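Long-range contact in arginase, mitochondrial (PDB 6VSS), which hydrolyses L-arginine to urea and L-ornithine with a pair of manganese ions, and also forms putrescine from agmatine: residues 179-191 and 199-211. Sequence-based numbering, arbitrary orientation.
Sequences DILHFDAHPDLYH and SHASPFARIMEGG. With MN (manganese (II) ion), chain I; MN (manganese (II) ion), chain J.
Phe204 lays its flat apolar ring over one face of His182, a face-to-face stack with centroids 3.9 Å apart and planes 28° from parallel. The overlap is offset, CE2 of Phe204 sitting 3.2 Å from CE1 of His182. His182 reaches it because CG stands anti to the backbone N (chi1 164°), which carries the ring off strand 178-183 towards helix 203-209. A histidine suits this place, flat enough to stack while His182 NE2 donates to Asp184 OD2 at 2.8 Å, on that oxygen's anti lone pair. Asp184 bridges both manganese ions, so His182 is a second-shell residue that helps fix the carboxylate's rotation. With an alanine here, Asp184 OD2 would probably lose this donor, and a gap would open against the face of Phe204. Two residues earlier on the strand, Ile180 CD1 meets the Phe204 edge and Ile207 CG2.

Asp188 presses CB against that edge, 3.6 Å from Phe204 CD2; its carboxylate serves metal and water, OD2 binding one manganese and OD1 accepting from the bridging water. Asp188 O takes the N-H of Phe204 N at 3.0 Å. Ser202, a small hydroxyl donor, gives OG to Tyr190 O from above the carbonyl plane. Arg206 grips Glu209 side-on in a salt bridge; its NH2 also donates to His191 O, and NH1 to Tyr197 O. Thus the N-cap and helix of a beta-alpha-beta unit pack against the metal-binding loop at a strand's C-terminal end, the binuclear manganese site of the arginase fold.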
loop_
_atom_site.group_PDB
_atom_site.type_symbol
_atom_site.label_atom_id
_atom_site.label_comp_id
_atom_site.label_asym_id
_atom_site.label_seq_id
_atom_site.Cartn_x
_atom_site.Cartn_y
_atom_site.Cartn_z
ATOM N N ASP B 179 11.045 22.684 -33.539
ATOM C CA ASP B 179 10.537 21.301 -33.747
ATOM C C ASP B 179 10.305 20.739 -32.357
ATOM O O ASP B 179 11.075 21.098 -31.504
ATOM C CB ASP B 179 11.501 20.436 -34.560
ATOM C CG ASP B 179 11.642 20.782 -36.046
ATOM O OD1 ASP B 179 10.732 21.440 -36.611
ATOM O OD2 ASP B 179 12.655 20.348 -36.649
ATOM N N ILE B 180 9.315 19.864 -32.182
ATOM C CA ILE B 180 8.991 19.261 -30.868
ATOM C C ILE B 180 9.070 17.745 -30.938
ATOM O O ILE B 180 8.560 17.130 -31.861
ATOM C CB ILE B 180 7.629 19.724 -30.350
ATOM C CG1 ILE B 180 7.541 21.248 -30.245
ATOM C CG2 ILE B 180 7.298 19.003 -29.039
ATOM C CD1 ILE B 180 6.211 21.724 -29.788
ATOM N N LEU B 181 9.714 17.184 -29.943
ATOM C CA LEU B 181 9.709 15.745 -29.666
ATOM C C LEU B 181 8.862 15.621 -28.420
ATOM O O LEU B 181 9.206 16.295 -27.435
ATOM C CB LEU B 181 11.124 15.256 -29.386
ATOM C CG LEU B 181 11.169 13.817 -28.885
ATOM C CD1 LEU B 181 10.499 12.880 -29.871
ATOM C CD2 LEU B 181 12.629 13.432 -28.633
ATOM N N HIS B 182 7.753 14.890 -28.526
ATOM C CA HIS B 182 6.682 14.859 -27.517
ATOM C C HIS B 182 6.468 13.395 -27.176
ATOM O O HIS B 182 6.072 12.632 -28.082
ATOM C CB HIS B 182 5.476 15.609 -28.061
ATOM C CG HIS B 182 4.186 15.358 -27.338
ATOM N ND1 HIS B 182 2.967 15.304 -28.007
ATOM C CD2 HIS B 182 3.908 15.229 -26.024
ATOM C CE1 HIS B 182 2.001 15.164 -27.118
ATOM N NE2 HIS B 182 2.564 15.087 -25.896
ATOM N N PHE B 183 6.742 13.013 -25.942
ATOM C CA PHE B 183 6.428 11.669 -25.389
ATOM C C PHE B 183 5.093 11.739 -24.664
ATOM O O PHE B 183 4.919 12.553 -23.777
ATOM C CB PHE B 183 7.527 11.182 -24.456
ATOM C CG PHE B 183 8.865 11.013 -25.128
ATOM C CD1 PHE B 183 9.789 12.050 -25.140
ATOM C CD2 PHE B 183 9.265 9.790 -25.642
ATOM C CE1 PHE B 183 11.050 11.899 -25.703
ATOM C CE2 PHE B 183 10.521 9.647 -26.239
ATOM C CZ PHE B 183 11.390 10.708 -26.284
ATOM N N ASP B 184 4.178 10.863 -25.033
ATOM C CA ASP B 184 2.841 10.867 -24.410
ATOM C C ASP B 184 2.098 9.565 -24.730
ATOM O O ASP B 184 2.310 9.046 -25.797
ATOM C CB ASP B 184 2.114 12.100 -24.919
ATOM C CG ASP B 184 1.122 12.662 -23.928
ATOM O OD1 ASP B 184 0.515 11.899 -23.135
ATOM O OD2 ASP B 184 1.080 13.873 -23.889
ATOM N N ALA B 185 1.210 9.087 -23.866
ATOM C CA ALA B 185 0.157 8.113 -24.248
ATOM C C ALA B 185 -0.891 8.779 -25.157
ATOM O O ALA B 185 -1.562 8.034 -25.948
ATOM C CB ALA B 185 -0.479 7.508 -23.028
ATOM N N HIS B 186 -1.022 10.108 -25.098
ATOM C CA HIS B 186 -2.205 10.860 -25.585
ATOM C C HIS B 186 -1.715 11.938 -26.520
ATOM O O HIS B 186 -0.730 12.589 -26.237
ATOM C CB HIS B 186 -2.979 11.552 -24.447
ATOM C CG HIS B 186 -3.266 10.666 -23.287
ATOM N ND1 HIS B 186 -2.482 10.659 -22.110
ATOM C CD2 HIS B 186 -4.235 9.726 -23.139
ATOM C CE1 HIS B 186 -2.986 9.692 -21.324
ATOM N NE2 HIS B 186 -4.069 9.123 -21.913
ATOM N N PRO B 187 -2.296 12.103 -27.721
ATOM C CA PRO B 187 -1.777 13.129 -28.625
ATOM C C PRO B 187 -1.871 14.556 -28.058
ATOM O O PRO B 187 -1.192 15.431 -28.572
ATOM C CB PRO B 187 -2.612 12.954 -29.906
ATOM C CG PRO B 187 -3.144 11.515 -29.839
ATOM C CD PRO B 187 -3.305 11.225 -28.350
ATOM N N ASP B 188 -2.797 14.813 -27.140
ATOM C CA ASP B 188 -3.096 16.173 -26.636
ATOM C C ASP B 188 -3.349 17.150 -27.791
ATOM O O ASP B 188 -2.982 18.310 -27.645
ATOM C CB ASP B 188 -1.970 16.687 -25.757
ATOM C CG ASP B 188 -1.829 15.954 -24.432
ATOM O OD1 ASP B 188 -2.738 15.143 -24.123
ATOM O OD2 ASP B 188 -0.847 16.260 -23.714
ATOM N N LEU B 189 -4.144 16.739 -28.790
ATOM C CA LEU B 189 -4.437 17.562 -29.996
ATOM C C LEU B 189 -5.933 17.870 -30.159
ATOM O O LEU B 189 -6.281 18.384 -31.210
ATOM C CB LEU B 189 -3.899 16.802 -31.205
ATOM C CG LEU B 189 -2.419 17.047 -31.470
ATOM C CD1 LEU B 189 -1.846 15.985 -32.406
ATOM C CD2 LEU B 189 -2.206 18.442 -32.059
ATOM N N TYR B 190 -6.783 17.606 -29.162
ATOM C CA TYR B 190 -8.225 17.957 -29.214
ATOM C C TYR B 190 -8.430 19.439 -29.549
ATOM O O TYR B 190 -7.772 20.298 -28.930
ATOM C CB TYR B 190 -8.885 17.777 -27.859
ATOM C CG TYR B 190 -9.214 16.358 -27.528
ATOM C CD1 TYR B 190 -10.443 15.810 -27.867
ATOM C CD2 TYR B 190 -8.291 15.572 -26.854
ATOM C CE1 TYR B 190 -10.751 14.509 -27.506
ATOM C CE2 TYR B 190 -8.586 14.272 -26.481
ATOM C CZ TYR B 190 -9.813 13.740 -26.827
ATOM O OH TYR B 190 -10.064 12.440 -26.497
ATOM N N HIS B 191 -9.362 19.756 -30.445
ATOM C CA HIS B 191 -9.704 21.172 -30.749
ATOM C C HIS B 191 -10.475 21.736 -29.558
ATOM O O HIS B 191 -10.275 22.906 -29.240
ATOM C CB HIS B 191 -10.509 21.317 -32.041
ATOM C CG HIS B 191 -10.965 22.717 -32.290
ATOM N ND1 HIS B 191 -10.073 23.778 -32.428
ATOM C CD2 HIS B 191 -12.199 23.238 -32.429
ATOM C CE1 HIS B 191 -10.743 24.881 -32.657
ATOM N NE2 HIS B 191 -12.050 24.577 -32.655
ATOM N N SER B 199 -7.243 23.060 -21.789
ATOM C CA SER B 199 -7.284 21.663 -21.270
ATOM C C SER B 199 -5.902 21.015 -21.433
ATOM O O SER B 199 -5.222 21.335 -22.417
ATOM C CB SER B 199 -8.347 20.862 -21.996
ATOM O OG SER B 199 -8.170 19.452 -21.828
ATOM N N HIS B 200 -5.582 20.017 -20.611
ATOM C CA HIS B 200 -4.321 19.240 -20.721
ATOM C C HIS B 200 -4.351 18.292 -21.921
ATOM O O HIS B 200 -3.306 17.687 -22.209
ATOM C CB HIS B 200 -4.025 18.527 -19.415
ATOM C CG HIS B 200 -4.816 17.307 -19.129
ATOM N ND1 HIS B 200 -4.344 16.343 -18.260
ATOM C CD2 HIS B 200 -6.025 16.880 -19.547
ATOM C CE1 HIS B 200 -5.228 15.382 -18.135
ATOM N NE2 HIS B 200 -6.270 15.690 -18.886
ATOM N N ALA B 201 -5.476 18.258 -22.651
ATOM C CA ALA B 201 -5.729 17.425 -23.845
ATOM C C ALA B 201 -5.744 18.255 -25.150
ATOM O O ALA B 201 -6.046 17.641 -26.208
ATOM C CB ALA B 201 -7.058 16.710 -23.633
ATOM N N SER B 202 -5.513 19.576 -25.090
ATOM C CA SER B 202 -5.393 20.508 -26.256
ATOM C C SER B 202 -4.100 21.323 -26.309
ATOM O O SER B 202 -3.967 22.169 -27.198
ATOM C CB SER B 202 -6.551 21.437 -26.263
ATOM O OG SER B 202 -7.715 20.644 -26.301
ATOM N N PRO B 203 -3.075 21.122 -25.446
ATOM C CA PRO B 203 -1.915 21.988 -25.533
ATOM C C PRO B 203 -1.401 22.013 -26.962
ATOM O O PRO B 203 -1.052 23.054 -27.430
ATOM C CB PRO B 203 -0.894 21.408 -24.559
ATOM C CG PRO B 203 -1.429 20.037 -24.145
ATOM C CD PRO B 203 -2.922 20.110 -24.377
ATOM N N PHE B 204 -1.331 20.863 -27.616
ATOM C CA PHE B 204 -0.637 20.797 -28.924
ATOM C C PHE B 204 -1.562 21.321 -30.038
ATOM O O PHE B 204 -1.036 21.722 -31.048
ATOM C CB PHE B 204 -0.058 19.412 -29.168
ATOM C CG PHE B 204 1.094 19.148 -28.235
ATOM C CD1 PHE B 204 2.321 19.756 -28.445
ATOM C CD2 PHE B 204 0.905 18.410 -27.077
ATOM C CE1 PHE B 204 3.367 19.539 -27.558
ATOM C CE2 PHE B 204 1.941 18.237 -26.167
ATOM C CZ PHE B 204 3.174 18.779 -26.422
ATOM N N ALA B 205 -2.887 21.309 -29.868
ATOM C CA ALA B 205 -3.785 22.026 -30.807
ATOM C C ALA B 205 -3.478 23.527 -30.703
ATOM O O ALA B 205 -3.264 24.143 -31.736
ATOM C CB ALA B 205 -5.226 21.690 -30.517
ATOM N N ARG B 206 -3.366 24.074 -29.488
ATOM C CA ARG B 206 -3.026 25.507 -29.282
ATOM C C ARG B 206 -1.703 25.791 -29.999
ATOM O O ARG B 206 -1.610 26.758 -30.801
ATOM C CB ARG B 206 -2.971 25.815 -27.787
ATOM C CG ARG B 206 -4.252 25.492 -27.024
ATOM C CD ARG B 206 -5.450 26.335 -27.423
ATOM N NE ARG B 206 -6.280 25.726 -28.467
ATOM C CZ ARG B 206 -7.215 24.788 -28.293
ATOM N NH1 ARG B 206 -7.490 24.276 -27.100
ATOM N NH2 ARG B 206 -7.859 24.328 -29.354
ATOM N N ILE B 207 -0.712 24.936 -29.777
ATOM C CA ILE B 207 0.678 25.194 -30.241
ATOM C C ILE B 207 0.617 25.209 -31.757
ATOM O O ILE B 207 0.987 26.226 -32.342
ATOM C CB ILE B 207 1.662 24.159 -29.667
ATOM C CG1 ILE B 207 1.972 24.419 -28.192
ATOM C CG2 ILE B 207 2.913 24.076 -30.497
ATOM C CD1 ILE B 207 2.532 23.192 -27.451
ATOM N N MET B 208 0.135 24.115 -32.342
ATOM C CA MET B 208 0.016 23.953 -33.800
ATOM C C MET B 208 -0.852 25.090 -34.385
ATOM O O MET B 208 -0.424 25.685 -35.363
ATOM C CB MET B 208 -0.577 22.587 -34.157
ATOM C CG MET B 208 0.346 21.391 -33.898
ATOM S SD MET B 208 2.147 21.656 -34.024
ATOM C CE MET B 208 2.357 21.153 -35.733
ATOM N N GLU B 209 -2.018 25.399 -33.810
ATOM C CA GLU B 209 -2.869 26.521 -34.281
ATOM C C GLU B 209 -2.011 27.775 -34.394
ATOM O O GLU B 209 -2.236 28.498 -35.335
ATOM C CB GLU B 209 -4.020 26.856 -33.327
ATOM C CG GLU B 209 -5.119 25.829 -33.326
ATOM C CD GLU B 209 -5.961 25.732 -32.068
ATOM O OE1 GLU B 209 -6.778 24.786 -31.993
ATOM O OE2 GLU B 209 -5.830 26.610 -31.176
ATOM N N GLY B 210 -1.138 28.036 -33.411
ATOM C CA GLY B 210 -0.303 29.246 -33.304
ATOM C C GLY B 210 0.875 29.239 -34.257
ATOM O O GLY B 210 1.581 30.265 -34.324
ATOM N N GLY B 211 1.094 28.130 -34.976
ATOM C CA GLY B 211 2.306 27.898 -35.786
ATOM C C GLY B 211 3.549 28.064 -34.943
ATOM O O GLY B 211 4.532 28.531 -35.441
HETATM MN MN MN I . -0.728 11.934 -21.277
HETATM MN MN MN J . -0.044 14.796 -22.325
HETATM O O HOH W 1 -1.730 13.611 -22.211
#